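Long-range contacts in cytochrome P450 (Rhodococcus erythropolis, PDB 3WEC), which hydroxylates the quinoline nitrogen of aurachin alkaloids as a heme-containing cytochrome P450 monooxygenase, a step essential for their antibiotic activity: residues 330-335 against 350-355; 56-61 against 324-329. All blocks are in the same frame, centred on the assembly; numbering follows the deposited sequence.

Interaction 1: residues 330-335 against 350-355; sequences SGNREA and SSLSYG. With HEM (protoporphyrin IX containing Fe), chain B.
The side-chain amide of Asn332 takes a bond from Leu352 N and reaches, more weakly, to the hydroxyl of Ser353. Residues 330-335 belong to the short K' helix of the P450 fold. Residues 350-355 lead from the meander into the loop that carries the heme ligand Cys361. The tight part is this amide. Its CG stands beside the backbone N (chi1 -74°), which swings the amide toward Leu352. Leu352 N gives Asn332 OD1 a short bond of 2.6 Å with an N-H...O angle of 167°. Asn332 ND2 reaches Ser353 OG at 2.8 Å, but this bond is bent to 126° and weak. The stronger partner of that hydroxyl is Leu294 O. Ser351 OG accepts from Ser353 N at 3.0 Å, an ST turn that shapes the chain beside the amide. Leu352 CD1 lies 4.0 Å from Gly331 CA, close to the bare backbone of the helix.

The other end is looser and partly open to solvent. There the methyl CB of Ala335 rests on Ser350 O at 3.4 Å. At the far end of 350-355, Tyr354 CE1 lies 3.5 Å from heme atom C3B, and Gly355 CA lies close to a heme propionate. Around the contact, helix 52-60 touches Ala335, Ser350 and Leu352. Helix 286-296, the K helix, supplies Arg295 of the ExxR motif, which hydrogen-bonds Asn332 O, while helix 364-381 meets Tyr354.

Interaction 2: residues 56-61 against 324-329; sequences DKVLRS and VMVLLA
Val58 and Leu59 lay the B helix of the P450 fold against strand 323-326 of its five-stranded sheet. This is helix-on-sheet packing, made of aliphatic side chains on both sides. The axes of the short segments, helix 56-60 and strand 324-326, approach to 9.5 Å, and their directions differ by 120°. Strand 323-326 lies between strands 47-49 and 303-307, so the helix lies over an inner part of the sheet.

Leu59 can be followed outward. Its CB is still clear of the strand. CG is turned beside the backbone N (chi1 -60°), which carries the branched end to Val326, and CG itself lies 4.0 Å from Val326 CG1. The two methyls then part. CD2 stays on Val326 and meets the same CG1 at 3.9 Å, the two side chains crossing at a slant. CD1 goes on to Leu328, at the start of the next helix. Leu59 and Leu328 both touch the heme, so this end of the contact is part of the wall of its pocket.

Val58, the residue before it, meets the strand through CG1. It slides past Val326 in the opposite direction, with its CG1 3.9 Å from Val326 CG2. The same CG1 meets Val324 CG1 tip to tip at 4.1 Å. Between strand and helix the chain turns at Leu327, the centre of an inverse gamma turn in which Leu328 N bonds Val326 O. Leu328 follows, and its CD2 lies 3.8 Å from Leu59 CD1.

How the interactions relate
The two contacts are neighbours, with centres about 10 Å apart on the same side of the chain's centre. They share helix 328-333. Interaction 2 uses its first residues and the strand before it, and interaction 1 uses the rest. Along the chain they are in series: 56-61 pairs with 324-329 before 330-335 meets 350-355. They also touch directly. Leu352 O lies 3.4 Å from Leu328 CD2, and Leu352 CD2 packs on Leu59 CD1. Together they pack the B helix, the five-stranded sheet and the loop before Cys361 against one another beside the heme, and residues of both line its pocket.

Interaction 1: residues 330-335 against 350-355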
loop_
_atom_site.group_PDB
_atom_site.type_symbol
_atom_site.label_atom_id
_atom_site.label_comp_id
_atom_site.label_asym_id
_atom_site.label_seq_id
_atom_site.Cartn_x
_atom_site.Cartn_y
_atom_site.Cartn_z
ATOM N N SER A 330 1.513 5.879 13.354
ATOM C CA SER A 330 1.481 6.269 14.763
ATOM C C SER A 330 1.175 5.095 15.722
ATOM O O SER A 330 1.979 4.790 16.597
ATOM C CB SER A 330 0.470 7.395 14.957
ATOM O OG SER A 330 0.600 7.948 16.223
ATOM N N GLY A 331 0.037 4.436 15.532
ATOM C CA GLY A 331 -0.325 3.285 16.336
ATOM C C GLY A 331 0.814 2.299 16.445
ATOM O O GLY A 331 1.159 1.894 17.525
ATOM N N ASN A 332 1.420 1.939 15.320
ATOM C CA ASN A 332 2.535 0.993 15.299
ATOM C C ASN A 332 3.659 1.281 16.303
ATOM O O ASN A 332 4.246 0.335 16.869
ATOM C CB ASN A 332 3.102 0.893 13.892
ATOM C CG ASN A 332 2.191 0.101 12.947
ATOM O OD1 ASN A 332 1.217 -0.525 13.378
ATOM N ND2 ASN A 332 2.485 0.161 11.651
ATOM N N ARG A 333 3.967 2.575 16.502
ATOM C CA ARG A 333 5.074 2.983 17.353
ATOM C C ARG A 333 4.798 2.628 18.824
ATOM O O ARG A 333 5.716 2.542 19.639
ATOM C CB ARG A 333 5.454 4.472 17.155
ATOM C CG ARG A 333 6.095 4.802 15.804
ATOM C CD ARG A 333 7.217 3.824 15.461
ATOM N NE ARG A 333 7.919 4.138 14.207
ATOM C CZ ARG A 333 8.958 4.972 14.148
ATOM N NH1 ARG A 333 9.397 5.575 15.259
ATOM N NH2 ARG A 333 9.558 5.209 12.997
ATOM N N GLU A 334 3.532 2.352 19.134
ATOM C CA GLU A 334 3.163 1.822 20.460
ATOM C C GLU A 334 2.540 0.401 20.412
ATOM O O GLU A 334 1.997 -0.064 21.405
ATOM C CB GLU A 334 2.277 2.824 21.251
ATOM C CG GLU A 334 0.892 3.091 20.655
ATOM C CD GLU A 334 0.011 3.973 21.525
ATOM O OE1 GLU A 334 0.553 4.739 22.339
ATOM O OE2 GLU A 334 -1.234 3.900 21.408
ATOM N N ALA A 335 2.637 -0.289 19.278
ATOM C CA ALA A 335 2.070 -1.652 19.151
ATOM C C ALA A 335 2.884 -2.721 19.908
ATOM O O ALA A 335 2.351 -3.769 20.284
ATOM C CB ALA A 335 1.880 -2.037 17.690
ATOM N N SER A 350 3.418 -7.063 16.367
ATOM C CA SER A 350 2.020 -6.672 16.221
ATOM C C SER A 350 2.125 -5.401 15.410
ATOM O O SER A 350 3.009 -4.555 15.700
ATOM C CB SER A 350 1.437 -6.388 17.623
ATOM O OG SER A 350 0.142 -5.807 17.588
ATOM N N SER A 351 1.275 -5.261 14.384
ATOM C CA SER A 351 1.387 -4.142 13.440
ATOM C C SER A 351 0.026 -3.802 12.820
ATOM O O SER A 351 -0.806 -4.702 12.611
ATOM C CB SER A 351 2.429 -4.465 12.339
ATOM O OG SER A 351 2.307 -3.636 11.189
ATOM N N LEU A 352 -0.204 -2.509 12.569
ATOM C CA LEU A 352 -1.385 -2.058 11.825
ATOM C C LEU A 352 -1.138 -1.830 10.317
ATOM O O LEU A 352 -2.032 -1.381 9.620
ATOM C CB LEU A 352 -1.973 -0.797 12.454
ATOM C CG LEU A 352 -2.419 -0.915 13.911
ATOM C CD1 LEU A 352 -2.541 0.493 14.463
ATOM C CD2 LEU A 352 -3.726 -1.680 14.031
ATOM N N SER A 353 0.036 -2.189 9.805
ATOM C CA SER A 353 0.390 -1.784 8.437
ATOM C C SER A 353 -0.479 -2.356 7.283
ATOM O O SER A 353 -0.491 -1.803 6.195
ATOM C CB SER A 353 1.892 -1.947 8.183
ATOM O OG SER A 353 2.565 -1.196 9.170
ATOM N N TYR A 354 -1.197 -3.449 7.577
ATOM C CA TYR A 354 -2.079 -4.079 6.613
ATOM C C TYR A 354 -3.578 -3.844 6.899
ATOM O O TYR A 354 -4.434 -4.386 6.196
ATOM C CB TYR A 354 -1.781 -5.561 6.564
ATOM C CG TYR A 354 -0.491 -6.011 5.884
ATOM C CD1 TYR A 354 -0.210 -5.654 4.534
ATOM C CD2 TYR A 354 0.443 -6.855 6.561
ATOM C CE1 TYR A 354 0.937 -6.104 3.881
ATOM C CE2 TYR A 354 1.599 -7.323 5.900
ATOM C CZ TYR A 354 1.837 -6.903 4.557
ATOM O OH TYR A 354 2.930 -7.338 3.868
ATOM N N GLY A 355 -3.899 -3.027 7.906
ATOM C CA GLY A 355 -5.280 -2.750 8.254
ATOM C C GLY A 355 -5.696 -3.912 9.148
ATOM O O GLY A 355 -4.863 -4.774 9.437
HETATM C CHA HEM B . -5.977 -3.112 1.238
HETATM C CHB HEM B . -1.447 -2.141 3.038
HETATM C CHC HEM B . 0.552 -4.926 -0.476
HETATM C CHD HEM B . -4.048 -5.730 -2.396
HETATM C C1A HEM B . -4.834 -2.605 1.965
HETATM C C2A HEM B . -5.002 -1.571 3.038
HETATM C C3A HEM B . -3.674 -1.318 3.544
HETATM C C4A HEM B . -2.831 -2.181 2.720
HETATM C CMA HEM B . -3.263 -0.341 4.670
HETATM C CAA HEM B . -6.234 -0.873 3.628
HETATM C CBA HEM B . -6.697 -1.844 4.732
HETATM C CGA HEM B . -7.781 -1.215 5.629
HETATM O O1A HEM B . -8.526 -0.280 5.212
HETATM O O2A HEM B . -7.941 -1.698 6.786
HETATM C C1B HEM B . -0.498 -2.842 2.176
HETATM C C2B HEM B . 0.908 -2.851 2.572
HETATM C C3B HEM B . 1.460 -3.645 1.507
HETATM C C4B HEM B . 0.342 -4.009 0.644
HETATM C CMB HEM B . 1.643 -2.187 3.702
HETATM C CAB HEM B . 2.908 -3.965 1.409
HETATM C CBB HEM B . 3.510 -3.861 0.252
HETATM C C1C HEM B . -0.535 -5.429 -1.288
HETATM C C2C HEM B . -0.311 -6.175 -2.527
HETATM C C3C HEM B . -1.673 -6.384 -3.064
HETATM C C4C HEM B . -2.614 -5.753 -2.160
HETATM C CMC HEM B . 1.033 -6.587 -3.060
HETATM C CAC HEM B . -2.098 -7.061 -4.334
HETATM C CBC HEM B . -1.281 -7.804 -5.046
HETATM C C1D HEM B . -5.021 -4.999 -1.572
HETATM C C2D HEM B . -6.452 -5.158 -1.816
HETATM C C3D HEM B . -7.064 -4.362 -0.735
HETATM C C4D HEM B . -5.890 -3.914 0.032
HETATM C CMD HEM B . -7.113 -5.887 -2.964
HETATM C CAD HEM B . -8.521 -4.096 -0.484
HETATM C CBD HEM B . -8.969 -5.114 0.592
HETATM C CGD HEM B . -10.414 -4.997 0.944
HETATM O O1D HEM B . -11.020 -6.072 1.215
HETATM O O2D HEM B . -10.963 -3.846 0.946
HETATM N NA HEM B . -3.476 -3.113 1.804
HETATM N NB HEM B . -0.867 -3.572 1.081
HETATM N NC HEM B . -1.920 -5.217 -1.018
HETATM N ND HEM B . -4.685 -4.306 -0.446
HETATM FE FE HEM B . -2.714 -3.940 0.178
HETATM O O HOH W 1 -2.138 -1.835 -0.995
#

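Interaction 2: residues 56-61 against 324-329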
loop_
_atom_site.group_PDB
_atom_site.type_symbol
_atom_site.label_atom_id
_atom_site.label_comp_id
_atom_site.label_asym_id
_atom_site.label_seq_id
_atom_site.Cartn_x
_atom_site.Cartn_y
_atom_site.Cartn_z
ATOM N N ASP A 56 -6.994 0.222 15.945
ATOM C CA ASP A 56 -7.441 -1.160 15.745
ATOM C C ASP A 56 -8.940 -1.166 15.788
ATOM O O ASP A 56 -9.599 -1.649 14.880
ATOM C CB ASP A 56 -6.894 -2.109 16.828
ATOM C CG ASP A 56 -7.584 -3.478 16.819
ATOM O OD1 ASP A 56 -6.986 -4.471 16.371
ATOM O OD2 ASP A 56 -8.744 -3.562 17.242
ATOM N N LYS A 57 -9.461 -0.609 16.871
ATOM C CA LYS A 57 -10.883 -0.507 17.126
ATOM C C LYS A 57 -11.673 0.028 15.915
ATOM O O LYS A 57 -12.645 -0.592 15.494
ATOM C CB LYS A 57 -11.104 0.337 18.393
ATOM C CG LYS A 57 -11.272 -0.449 19.701
ATOM C CD LYS A 57 -10.251 -1.567 19.945
ATOM C CE LYS A 57 -10.340 -2.149 21.366
ATOM N NZ LYS A 57 -11.700 -2.214 21.989
ATOM N N VAL A 58 -11.231 1.149 15.344
ATOM C CA VAL A 58 -11.907 1.758 14.176
ATOM C C VAL A 58 -11.763 0.956 12.860
ATOM O O VAL A 58 -12.727 0.836 12.082
ATOM C CB VAL A 58 -11.461 3.236 13.964
ATOM C CG1 VAL A 58 -12.038 3.822 12.677
ATOM C CG2 VAL A 58 -11.847 4.095 15.159
ATOM N N LEU A 59 -10.562 0.420 12.599
ATOM C CA LEU A 59 -10.357 -0.454 11.415
ATOM C C LEU A 59 -11.297 -1.676 11.468
ATOM O O LEU A 59 -11.860 -2.074 10.442
ATOM C CB LEU A 59 -8.900 -0.897 11.280
ATOM C CG LEU A 59 -7.806 0.179 11.122
ATOM C CD1 LEU A 59 -6.423 -0.421 11.344
ATOM C CD2 LEU A 59 -7.876 0.895 9.786
ATOM N N ARG A 60 -11.525 -2.212 12.671
ATOM C CA ARG A 60 -12.281 -3.466 12.843
ATOM C C ARG A 60 -13.791 -3.286 12.895
ATOM O O ARG A 60 -14.538 -4.164 12.471
ATOM C CB ARG A 60 -11.823 -4.218 14.096
ATOM C CG ARG A 60 -10.353 -4.621 14.101
ATOM C CD ARG A 60 -10.068 -5.634 15.199
ATOM N NE ARG A 60 -10.116 -6.969 14.618
ATOM C CZ ARG A 60 -9.069 -7.780 14.472
ATOM N NH1 ARG A 60 -7.860 -7.433 14.901
ATOM N NH2 ARG A 60 -9.240 -8.958 13.895
ATOM N N SER A 61 -14.234 -2.143 13.403
ATOM C CA SER A 61 -15.650 -1.925 13.741
ATOM C C SER A 61 -16.623 -1.974 12.537
ATOM O O SER A 61 -16.311 -1.475 11.466
ATOM C CB SER A 61 -15.775 -0.618 14.555
ATOM O OG SER A 61 -16.969 0.101 14.296
ATOM N N VAL A 324 -12.650 9.564 8.735
ATOM C CA VAL A 324 -11.722 9.279 9.816
ATOM C C VAL A 324 -10.451 8.729 9.187
ATOM O O VAL A 324 -10.478 7.753 8.424
ATOM C CB VAL A 324 -12.300 8.240 10.805
ATOM C CG1 VAL A 324 -11.252 7.799 11.821
ATOM C CG2 VAL A 324 -13.528 8.797 11.506
ATOM N N MET A 325 -9.353 9.394 9.498
ATOM C CA MET A 325 -8.043 9.069 9.017
ATOM C C MET A 325 -7.362 8.250 10.100
ATOM O O MET A 325 -7.099 8.762 11.190
ATOM C CB MET A 325 -7.288 10.382 8.849
ATOM C CG MET A 325 -6.556 10.508 7.551
ATOM S SD MET A 325 -7.743 10.576 6.204
ATOM C CE MET A 325 -7.636 12.341 5.895
ATOM N N VAL A 326 -7.072 6.991 9.838
ATOM C CA VAL A 326 -6.473 6.155 10.871
ATOM C C VAL A 326 -4.955 6.122 10.701
ATOM O O VAL A 326 -4.471 5.605 9.699
ATOM C CB VAL A 326 -7.055 4.723 10.840
ATOM C CG1 VAL A 326 -6.295 3.818 11.793
ATOM C CG2 VAL A 326 -8.528 4.751 11.204
ATOM N N LEU A 327 -4.210 6.657 11.670
ATOM C CA LEU A 327 -2.737 6.726 11.547
ATOM C C LEU A 327 -2.038 5.436 11.914
ATOM O O LEU A 327 -1.549 5.275 13.036
ATOM C CB LEU A 327 -2.155 7.851 12.405
ATOM C CG LEU A 327 -1.842 9.242 11.848
ATOM C CD1 LEU A 327 -2.678 9.658 10.640
ATOM C CD2 LEU A 327 -2.004 10.218 12.991
ATOM N N LEU A 328 -2.016 4.513 10.968
ATOM C CA LEU A 328 -1.326 3.237 11.094
ATOM C C LEU A 328 0.104 3.395 11.599
ATOM O O LEU A 328 0.546 2.637 12.474
ATOM C CB LEU A 328 -1.320 2.544 9.734
ATOM C CG LEU A 328 -2.605 2.417 8.907
ATOM C CD1 LEU A 328 -2.247 1.697 7.625
ATOM C CD2 LEU A 328 -3.681 1.619 9.630
ATOM N N ALA A 329 0.818 4.396 11.058
ATOM C CA ALA A 329 2.221 4.646 11.359
ATOM C C ALA A 329 2.415 5.041 12.843
ATOM O O ALA A 329 3.355 4.565 13.497
ATOM C CB ALA A 329 2.787 5.713 10.424
#